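PDB 7A03: M32 carboxypeptidase from Chitinophagaceae bacterium, which probably removes amino acids one at a time from the C-terminal ends of peptides as a metal-dependent carboxypeptidase. Local coordinates for residues N114-A119 with Q130-A135; A197-L202 with Y338-H343; E367-L372 with G414-F419. All coordinates share one frame; numbering follows the deposited sequence. Where two conformers were deposited one is given.

Interaction 3 is the buried contact of the three, while interactions 1 and 2 are partly buried and lie farther from the centre of the chain. Interaction 1 joins two helices consecutive in the chain, through alanines and one phenylalanine edge. In interaction 2 a loop rests on the C-terminal end of helix 334-341, an arginine running along an alanine and crossing a histidine. Interaction 3 is the most polar: a buried glutamate of helix 358-374 ties down the loop before helix 420-439. Helix 129-150 belongs to interaction 1 and also packs on Phe416 of interaction 3; the centres of interactions 1 and 3 are about 17 Å apart, those of interactions 1 and 2 about 40 Å.

Interaction 1. Residues N114-A119 with Q130-A135; sequences NQAYHA and QVFEPA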
loop_
_atom_site.group_PDB
_atom_site.type_symbol
_atom_site.label_atom_id
_atom_site.label_comp_id
_atom_site.label_asym_id
_atom_site.label_seq_id
_atom_site.Cartn_x
_atom_site.Cartn_y
_atom_site.Cartn_z
ATOM N N ASN A 114 3.354 -19.346 -12.234
ATOM C CA ASN A 114 3.086 -19.249 -13.672
ATOM C C ASN A 114 1.714 -19.831 -14.012
ATOM O O ASN A 114 0.906 -19.215 -14.736
ATOM C CB ASN A 114 4.172 -19.993 -14.454
ATOM C CG ASN A 114 5.527 -19.333 -14.347
ATOM O OD1 ASN A 114 5.638 -18.166 -13.963
ATOM N ND2 ASN A 114 6.575 -20.074 -14.695
ATOM N N GLN A 115 1.443 -21.030 -13.495
ATOM C CA GLN A 115 0.180 -21.696 -13.792
ATOM C C GLN A 115 -1.003 -20.895 -13.268
ATOM O O GLN A 115 -2.031 -20.785 -13.945
ATOM C CB GLN A 115 0.194 -23.116 -13.230
ATOM C CG GLN A 115 1.361 -23.931 -13.769
ATOM C CD GLN A 115 1.635 -25.197 -12.979
ATOM O OE1 GLN A 115 1.358 -25.276 -11.782
ATOM N NE2 GLN A 115 2.200 -26.196 -13.650
ATOM N N ALA A 116 -0.861 -20.304 -12.076
ATOM C CA ALA A 116 -1.937 -19.502 -11.505
ATOM C C ALA A 116 -2.180 -18.239 -12.318
ATOM O O ALA A 116 -3.326 -17.816 -12.478
ATOM C CB ALA A 116 -1.629 -19.167 -10.043
ATOM N N TYR A 117 -1.118 -17.621 -12.838
ATOM C CA TYR A 117 -1.282 -16.453 -13.702
ATOM C C TYR A 117 -2.138 -16.795 -14.920
ATOM O O TYR A 117 -3.141 -16.117 -15.214
ATOM C CB TYR A 117 0.107 -15.959 -14.115
ATOM C CG TYR A 117 0.162 -14.987 -15.272
ATOM C CD1 TYR A 117 -0.062 -13.631 -15.078
ATOM C CD2 TYR A 117 0.490 -15.420 -16.552
ATOM C CE1 TYR A 117 0.009 -12.735 -16.131
ATOM C CE2 TYR A 117 0.561 -14.532 -17.613
ATOM C CZ TYR A 117 0.320 -13.191 -17.396
ATOM O OH TYR A 117 0.392 -12.307 -18.448
ATOM N N HIS A 118 -1.774 -17.876 -15.619
ATOM C CA HIS A 118 -2.539 -18.253 -16.810
ATOM C C HIS A 118 -3.972 -18.657 -16.457
ATOM O O HIS A 118 -4.931 -18.279 -17.153
ATOM C CB HIS A 118 -1.809 -19.353 -17.581
ATOM C CG HIS A 118 -0.536 -18.886 -18.219
ATOM N ND1 HIS A 118 -0.510 -17.931 -19.212
ATOM C CD2 HIS A 118 0.754 -19.229 -17.993
ATOM C CE1 HIS A 118 0.739 -17.708 -19.576
ATOM N NE2 HIS A 118 1.527 -18.484 -18.851
ATOM N N ALA A 119 -4.140 -19.406 -15.365
ATOM C CA ALA A 119 -5.467 -19.870 -14.977
ATOM C C ALA A 119 -6.354 -18.714 -14.539
ATOM O O ALA A 119 -7.558 -18.720 -14.800
ATOM C CB ALA A 119 -5.350 -20.910 -13.865
ATOM N N GLN A 130 -14.187 -21.758 -11.033
ATOM C CA GLN A 130 -13.740 -23.145 -11.099
ATOM C C GLN A 130 -12.635 -23.348 -12.125
ATOM O O GLN A 130 -11.885 -24.325 -12.025
ATOM C CB GLN A 130 -14.923 -24.087 -11.348
ATOM C CG GLN A 130 -15.998 -24.016 -10.272
ATOM C CD GLN A 130 -15.481 -24.388 -8.887
ATOM O OE1 GLN A 130 -14.434 -25.022 -8.746
ATOM N NE2 GLN A 130 -16.216 -23.982 -7.855
ATOM N N VAL A 131 -12.509 -22.442 -13.095
ATOM C CA VAL A 131 -11.362 -22.473 -13.998
ATOM C C VAL A 131 -10.076 -22.194 -13.231
ATOM O O VAL A 131 -9.035 -22.816 -13.481
ATOM C CB VAL A 131 -11.574 -21.472 -15.149
ATOM C CG1 VAL A 131 -10.291 -21.277 -15.930
ATOM C CG2 VAL A 131 -12.694 -21.943 -16.062
ATOM N N PHE A 132 -10.130 -21.256 -12.284
ATOM C CA PHE A 132 -8.975 -20.884 -11.478
ATOM C C PHE A 132 -8.724 -21.862 -10.341
ATOM O O PHE A 132 -7.600 -21.924 -9.831
ATOM C CB PHE A 132 -9.223 -19.477 -10.911
ATOM C CG PHE A 132 -8.055 -18.879 -10.161
ATOM C CD1 PHE A 132 -6.803 -18.784 -10.743
ATOM C CD2 PHE A 132 -8.230 -18.370 -8.878
ATOM C CE1 PHE A 132 -5.736 -18.212 -10.054
ATOM C CE2 PHE A 132 -7.169 -17.805 -8.185
ATOM C CZ PHE A 132 -5.921 -17.724 -8.775
ATOM N N GLU A 133 -9.738 -22.630 -9.947
ATOM C CA GLU A 133 -9.657 -23.383 -8.697
ATOM C C GLU A 133 -8.477 -24.350 -8.596
ATOM O O GLU A 133 -7.857 -24.402 -7.520
ATOM C CB GLU A 133 -11.002 -24.051 -8.379
ATOM C CG GLU A 133 -11.077 -24.645 -6.997
ATOM C CD GLU A 133 -10.370 -25.989 -6.900
ATOM O OE1 GLU A 133 -10.231 -26.675 -7.933
ATOM O OE2 GLU A 133 -9.915 -26.346 -5.799
ATOM N N PRO A 134 -8.145 -25.161 -9.610
ATOM C CA PRO A 134 -6.996 -26.076 -9.441
ATOM C C PRO A 134 -5.672 -25.364 -9.201
ATOM O O PRO A 134 -4.896 -25.771 -8.316
ATOM C CB PRO A 134 -7.009 -26.891 -10.744
ATOM C CG PRO A 134 -8.427 -26.845 -11.199
ATOM C CD PRO A 134 -8.902 -25.462 -10.838
ATOM N N ALA A 135 -5.389 -24.309 -9.974
ATOM C CA ALA A 135 -4.166 -23.537 -9.760
ATOM C C ALA A 135 -4.134 -22.935 -8.360
ATOM O O ALA A 135 -3.090 -22.946 -7.693
ATOM C CB ALA A 135 -4.020 -22.451 -10.826
#
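Phe132 carries its CG anti to the backbone N (chi1 -174°), which swings the ring across to Ala116 and Ala119 on the facing helix; in Val131 the same relation holds for CG1 (chi1 168°), and that methyl stands 3.9 Å from the carbonyl O of Ala119. The phenylalanine comes in by its edge. CE1 is 3.4 Å from the carbonyl O of Ala116, close to the ring plane, so a weakly polarised C-H is directed at a backbone oxygen. The adjoining CD1 lies 3.8 Å from the carbonyl C of Ala119 and also touches the Ala119 methyl.

Beside this edge the packing is alanine against alanine. The CB of Ala135 meets the CB of Ala119 at 3.7 Å, methyl to methyl, and lies equally near the CA of Ala116, at 3.7 Å, so that it rests against two residues one turn apart on the partner helix. Such small side chains let the segment axes approach to 8.6 Å while running almost exactly antiparallel, at 178°. Segment 130-135 is kinked where the N atoms of Pro134 and Ala135 make no bond to the turn before; proline has no amide hydrogen to give.

Around the contact, Trp120 meets the Phe132 ring edge-to-face and Ala123 extends the same apolar seam. Leu406 and Ser412 bring loop residues against the phenylalanine. Helices 103-126 and 129-150, joined by a very short link, thus form an antiparallel helical hairpin with an alanine-lined interface in the mainly helical M32 carboxypeptidase fold.

Interaction 2. Residues A197-L202 with Y338-H343; sequences ARRDFL and YKAINH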
loop_
_atom_site.group_PDB
_atom_site.type_symbol
_atom_site.label_atom_id
_atom_site.label_comp_id
_atom_site.label_asym_id
_atom_site.label_seq_id
_atom_site.Cartn_x
_atom_site.Cartn_y
_atom_site.Cartn_z
ATOM N N ALA A 197 -27.061 12.503 -0.772
ATOM C CA ALA A 197 -26.412 13.769 -1.079
ATOM C C ALA A 197 -26.265 13.930 -2.587
ATOM O O ALA A 197 -26.102 12.944 -3.310
ATOM C CB ALA A 197 -25.028 13.831 -0.431
ATOM N N ARG A 198 -26.417 15.191 -3.005
ATOM C CA ARG A 198 -25.994 15.673 -4.305
ATOM C C ARG A 198 -24.526 15.347 -4.515
ATOM O O ARG A 198 -23.705 15.429 -3.596
ATOM C CB ARG A 198 -26.194 17.191 -4.366
ATOM C CG ARG A 198 -26.207 17.785 -5.772
ATOM C CD ARG A 198 -26.096 19.305 -5.717
ATOM N NE ARG A 198 -25.773 19.892 -7.017
ATOM C CZ ARG A 198 -25.514 21.181 -7.211
ATOM N NH1 ARG A 198 -25.537 22.023 -6.189
ATOM N NH2 ARG A 198 -25.224 21.627 -8.429
ATOM N N ARG A 199 -24.205 15.032 -5.756
ATOM C CA ARG A 199 -22.997 14.298 -6.130
ATOM C C ARG A 199 -22.812 14.113 -7.636
ATOM O O ARG A 199 -21.691 13.864 -8.089
ATOM C CB ARG A 199 -22.869 12.953 -5.398
ATOM C CG ARG A 199 -21.427 12.500 -5.274
ATOM C CD ARG A 199 -21.261 11.070 -4.795
ATOM N NE ARG A 199 -19.856 10.675 -4.875
ATOM C CZ ARG A 199 -19.426 9.419 -4.923
ATOM N NH1 ARG A 199 -20.296 8.418 -4.897
ATOM N NH2 ARG A 199 -18.125 9.165 -4.996
ATOM N N ASP A 200 -23.876 14.240 -8.434
ATOM C CA ASP A 200 -23.711 13.975 -9.858
ATOM C C ASP A 200 -22.830 15.010 -10.552
ATOM O O ASP A 200 -22.344 14.747 -11.659
ATOM C CB ASP A 200 -25.051 13.757 -10.560
ATOM C CG ASP A 200 -25.948 14.970 -10.507
ATOM O OD1 ASP A 200 -25.561 15.987 -9.889
ATOM O OD2 ASP A 200 -27.052 14.899 -11.091
ATOM N N PHE A 201 -22.582 16.158 -9.914
ATOM C CA PHE A 201 -21.627 17.113 -10.465
ATOM C C PHE A 201 -20.230 16.526 -10.597
ATOM O O PHE A 201 -19.436 17.016 -11.411
ATOM C CB PHE A 201 -21.585 18.393 -9.621
ATOM C CG PHE A 201 -21.418 18.152 -8.139
ATOM C CD1 PHE A 201 -20.159 17.937 -7.591
ATOM C CD2 PHE A 201 -22.515 18.174 -7.293
ATOM C CE1 PHE A 201 -19.999 17.714 -6.227
ATOM C CE2 PHE A 201 -22.360 17.970 -5.930
ATOM C CZ PHE A 201 -21.102 17.745 -5.400
ATOM N N LEU A 202 -19.909 15.477 -9.836
ATOM C CA LEU A 202 -18.590 14.866 -9.969
ATOM C C LEU A 202 -18.456 14.075 -11.259
ATOM O O LEU A 202 -17.331 13.765 -11.667
ATOM C CB LEU A 202 -18.282 13.958 -8.779
ATOM C CG LEU A 202 -18.064 14.609 -7.417
ATOM C CD1 LEU A 202 -17.778 13.516 -6.399
ATOM C CD2 LEU A 202 -16.926 15.611 -7.441
ATOM N N TYR A 338 -17.824 18.594 -0.162
ATOM C CA TYR A 338 -17.216 17.814 0.919
ATOM C C TYR A 338 -17.986 16.519 1.161
ATOM O O TYR A 338 -17.398 15.424 1.270
ATOM C CB TYR A 338 -17.190 18.695 2.170
ATOM C CG TYR A 338 -16.826 18.014 3.464
ATOM C CD1 TYR A 338 -15.577 17.425 3.646
ATOM C CD2 TYR A 338 -17.726 17.977 4.510
ATOM C CE1 TYR A 338 -15.250 16.810 4.837
ATOM C CE2 TYR A 338 -17.404 17.366 5.704
ATOM C CZ TYR A 338 -16.169 16.782 5.860
ATOM O OH TYR A 338 -15.852 16.176 7.058
ATOM N N LYS A 339 -19.312 16.617 1.193
ATOM C CA LYS A 339 -20.120 15.420 1.380
ATOM C C LYS A 339 -19.980 14.479 0.189
ATOM O O LYS A 339 -19.902 13.256 0.362
ATOM C CB LYS A 339 -21.577 15.812 1.609
ATOM C CG LYS A 339 -21.816 16.519 2.946
ATOM C CD LYS A 339 -21.263 15.687 4.101
ATOM C CE LYS A 339 -21.289 16.441 5.425
ATOM N NZ LYS A 339 -20.869 15.556 6.550
ATOM N N ALA A 340 -19.896 15.031 -1.024
ATOM C CA ALA A 340 -19.855 14.196 -2.220
ATOM C C ALA A 340 -18.544 13.428 -2.331
ATOM O O ALA A 340 -18.524 12.280 -2.798
ATOM C CB ALA A 340 -20.043 15.084 -3.445
ATOM N N ILE A 341 -17.432 14.055 -1.936
ATOM C CA ILE A 341 -16.146 13.365 -1.972
ATOM C C ILE A 341 -15.966 12.428 -0.789
ATOM O O ILE A 341 -14.978 11.680 -0.746
ATOM C CB ILE A 341 -14.962 14.332 -2.151
ATOM C CG1 ILE A 341 -14.845 15.235 -0.920
ATOM C CG2 ILE A 341 -15.145 15.140 -3.433
ATOM C CD1 ILE A 341 -13.450 15.679 -0.607
ATOM N N ASN A 342 -16.888 12.459 0.174
ATOM C CA ASN A 342 -16.905 11.473 1.250
ATOM C C ASN A 342 -18.146 10.577 1.215
ATOM O O ASN A 342 -18.814 10.394 2.238
ATOM C CB ASN A 342 -16.818 12.189 2.591
ATOM C CG ASN A 342 -15.455 12.756 2.850
ATOM O OD1 ASN A 342 -14.511 12.020 3.139
ATOM N ND2 ASN A 342 -15.342 14.073 2.773
ATOM N N HIS A 343 -18.455 10.009 0.050
ATOM C CA HIS A 343 -19.637 9.172 -0.113
ATOM C C HIS A 343 -19.323 7.728 0.278
ATOM O O HIS A 343 -18.429 7.100 -0.298
ATOM C CB HIS A 343 -20.159 9.225 -1.545
ATOM C CG HIS A 343 -21.396 8.405 -1.754
ATOM N ND1 HIS A 343 -22.614 8.747 -1.208
ATOM C CD2 HIS A 343 -21.596 7.246 -2.424
ATOM C CE1 HIS A 343 -23.514 7.839 -1.541
ATOM N NE2 HIS A 343 -22.923 6.919 -2.279
#
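Ala340, Arg199 and His343 carry this contact of the mainly helical M32 carboxypeptidase fold, in which the loop between helices 170-192 and 208-222, with its 3-10 turn at residues 200-202, packs on the C-terminal end of helix 334-341. The methyl of Ala340 lies at the middle of the apolar contact. Its CB sits 3.5 Å from CG of Arg199 and equally 3.5 Å from CZ of Phe201, while CD1 of Leu202 closes in at 4.0 Å from the same CB. Leu202 CD1 also reaches CG2 of Ile341, widening the apolar patch.

Arg199 points its CG anti to the backbone N (chi1 -154°) and stays extended out to NE. The aliphatic part therefore runs along Ala340 before the guanidinium arrives beside His343. The two side chains cross at about a right angle, the guanidinium and imidazole planes 32° apart. NE of Arg199 comes within 2.9 Å of the carbonyl O of Ala340, near the last turn of the helix.

At the border NE2 of His343 is held from outside by Gln345. Leu202 is joined by backbone hydrogen bonding to Phe258, so the loop is also tied to the start of helix 258-277. At the far end of Arg199, CB of His343 lies over one face of the guanidinium, 3.3 Å above its plane and offset toward the rim.

Interaction 3. Residues E367-L372 with G414-F419; sequences EIEKGL and GSFGYF
OE1 of Glu369 accepts the backbone N-H of Gly417 at 2.9 Å, a nearly straight bond (N-H...O 164°) that meets the oxygen on its syn side but 34° out of the carboxylate plane. Tyr157 OH bonds to the same oxygen. OE2 is gripped by Trp411 NE1 and by a water that donates to it at 2.6 Å. That water also donates to the carbonyl O of Ser415 and accepts from Phe419 N at 3.0 Å, so one carboxylate, directly and through water, fastens the backbone at three points. Both oxygens of this buried acid are thus supplied with donors, which would be consistent with a charged carboxylate.

The Glu369 chain, extended beyond CG (chi2 -177°), carries the acid straight out from its helix between two phenylalanines. CD2 of Phe419 approaches OE2 to 3.3 Å with the oxygen near the ring plane, so a ring C-H edge faces the carboxylate. On the other flank CD2 of Phe416 packs on CG of Glu369 at 3.9 Å, while CD1 of Leu372 touches the Phe416 edge. Gly417 has backbone angles at which a CB would collide with the preceding carbonyl O, and Ser415 centres an inverse gamma turn. A leucine in place of Glu369 would probably leave the Gly417 N-H, Tyr157 OH and Trp411 NE1 without this acceptor and the water with one acceptor fewer, so that the loop is held less firmly.

Segment 414-419 thus lies between helix 358-374, which supplies Glu369, and helices 129-150 and 157-164, whose Val140 and Leu160 pack on Phe416; the chain then enters helix 420-439.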
loop_
_atom_site.group_PDB
_atom_site.type_symbol
_atom_site.label_atom_id
_atom_site.label_comp_id
_atom_site.label_asym_id
_atom_site.label_seq_id
_atom_site.Cartn_x
_atom_site.Cartn_y
_atom_site.Cartn_z
ATOM N N GLU A 367 -9.885 -13.150 6.604
ATOM C CA GLU A 367 -10.443 -14.353 7.207
ATOM C C GLU A 367 -10.274 -15.525 6.261
ATOM O O GLU A 367 -9.860 -16.620 6.677
ATOM C CB GLU A 367 -11.908 -14.169 7.612
ATOM C CG GLU A 367 -12.173 -12.986 8.545
ATOM C CD GLU A 367 -11.568 -13.134 9.938
ATOM O OE1 GLU A 367 -11.214 -14.263 10.343
ATOM O OE2 GLU A 367 -11.456 -12.101 10.639
ATOM N N ILE A 368 -10.469 -15.274 4.965
ATOM C CA ILE A 368 -10.364 -16.356 4.002
ATOM C C ILE A 368 -8.935 -16.854 3.949
ATOM O O ILE A 368 -8.683 -18.066 4.027
ATOM C CB ILE A 368 -10.889 -15.901 2.630
ATOM C CG1 ILE A 368 -12.416 -15.890 2.642
ATOM C CG2 ILE A 368 -10.337 -16.788 1.513
ATOM C CD1 ILE A 368 -13.020 -15.229 1.445
ATOM N N GLU A 369 -7.967 -15.928 3.904
ATOM C CA GLU A 369 -6.589 -16.386 3.827
ATOM C C GLU A 369 -6.242 -17.173 5.068
ATOM O O GLU A 369 -5.615 -18.244 4.983
ATOM C CB GLU A 369 -5.622 -15.225 3.630
ATOM C CG GLU A 369 -5.606 -14.715 2.216
ATOM C CD GLU A 369 -4.613 -13.615 2.007
ATOM O OE1 GLU A 369 -3.790 -13.376 2.915
ATOM O OE2 GLU A 369 -4.661 -12.990 0.932
ATOM N N LYS A 370 -6.731 -16.710 6.220
ATOM C CA LYS A 370 -6.376 -17.363 7.467
ATOM C C LYS A 370 -6.914 -18.781 7.478
ATOM O O LYS A 370 -6.240 -19.698 7.963
ATOM C CB LYS A 370 -6.917 -16.545 8.642
ATOM C CG LYS A 370 -6.575 -17.111 10.013
ATOM C CD LYS A 370 -7.092 -16.210 11.135
ATOM C CE LYS A 370 -8.535 -15.802 10.898
ATOM N NZ LYS A 370 -9.167 -15.240 12.122
ATOM N N GLY A 371 -8.091 -18.984 6.873
ATOM C CA GLY A 371 -8.659 -20.316 6.805
ATOM C C GLY A 371 -8.016 -21.171 5.740
ATOM O O GLY A 371 -7.887 -22.386 5.916
ATOM N N LEU A 372 -7.597 -20.559 4.631
ATOM C CA LEU A 372 -6.942 -21.339 3.586
ATOM C C LEU A 372 -5.616 -21.882 4.085
ATOM O O LEU A 372 -5.252 -23.031 3.796
ATOM C CB LEU A 372 -6.732 -20.486 2.337
ATOM C CG LEU A 372 -7.980 -20.130 1.520
ATOM C CD1 LEU A 372 -7.618 -19.153 0.414
ATOM C CD2 LEU A 372 -8.647 -21.373 0.934
ATOM N N GLY A 414 0.857 -15.331 -5.662
ATOM C CA GLY A 414 1.375 -15.944 -4.461
ATOM C C GLY A 414 1.461 -15.011 -3.279
ATOM O O GLY A 414 2.135 -15.336 -2.300
ATOM N N SER A 415 0.785 -13.859 -3.340
ATOM C CA SER A 415 0.893 -12.835 -2.302
ATOM C C SER A 415 -0.179 -13.078 -1.244
ATOM O O SER A 415 -1.265 -12.497 -1.259
ATOM C CB SER A 415 0.840 -11.428 -2.889
ATOM O OG SER A 415 1.599 -11.318 -4.088
ATOM N N PHE A 416 0.143 -13.986 -0.327
ATOM C CA PHE A 416 -0.685 -14.301 0.830
ATOM C C PHE A 416 -0.088 -13.604 2.045
ATOM O O PHE A 416 1.126 -13.656 2.268
ATOM C CB PHE A 416 -0.738 -15.821 1.052
ATOM C CG PHE A 416 -1.665 -16.539 0.100
ATOM C CD1 PHE A 416 -1.319 -16.712 -1.232
ATOM C CD2 PHE A 416 -2.901 -17.007 0.534
ATOM C CE1 PHE A 416 -2.169 -17.368 -2.107
ATOM C CE2 PHE A 416 -3.755 -17.663 -0.336
ATOM C CZ PHE A 416 -3.395 -17.834 -1.655
ATOM N N GLY A 417 -0.950 -12.984 2.850
ATOM C CA GLY A 417 -0.518 -12.154 3.945
ATOM C C GLY A 417 -0.334 -10.694 3.583
ATOM O O GLY A 417 0.105 -9.914 4.438
ATOM N N TYR A 418 -0.673 -10.301 2.351
ATOM C CA TYR A 418 -0.470 -8.955 1.829
ATOM C C TYR A 418 -1.641 -8.038 2.166
ATOM O O TYR A 418 -1.449 -6.904 2.616
ATOM C CB TYR A 418 -0.299 -9.038 0.303
ATOM C CG TYR A 418 0.208 -7.783 -0.381
ATOM C CD1 TYR A 418 -0.591 -6.657 -0.517
ATOM C CD2 TYR A 418 1.483 -7.746 -0.932
ATOM C CE1 TYR A 418 -0.124 -5.516 -1.158
ATOM C CE2 TYR A 418 1.958 -6.617 -1.572
ATOM C CZ TYR A 418 1.158 -5.509 -1.676
ATOM O OH TYR A 418 1.647 -4.392 -2.313
ATOM N N PHE A 419 -2.858 -8.524 1.956
ATOM C CA PHE A 419 -4.024 -7.657 2.088
ATOM C C PHE A 419 -4.105 -6.887 3.410
ATOM O O PHE A 419 -4.477 -5.695 3.372
ATOM C CB PHE A 419 -5.310 -8.468 1.850
ATOM C CG PHE A 419 -5.621 -8.725 0.401
ATOM C CD1 PHE A 419 -5.867 -7.675 -0.472
ATOM C CD2 PHE A 419 -5.711 -10.027 -0.079
ATOM C CE1 PHE A 419 -6.166 -7.922 -1.823
ATOM C CE2 PHE A 419 -6.015 -10.277 -1.410
ATOM C CZ PHE A 419 -6.247 -9.223 -2.284
HETATM O O HOH W 1 -2.760 -11.194 0.516
#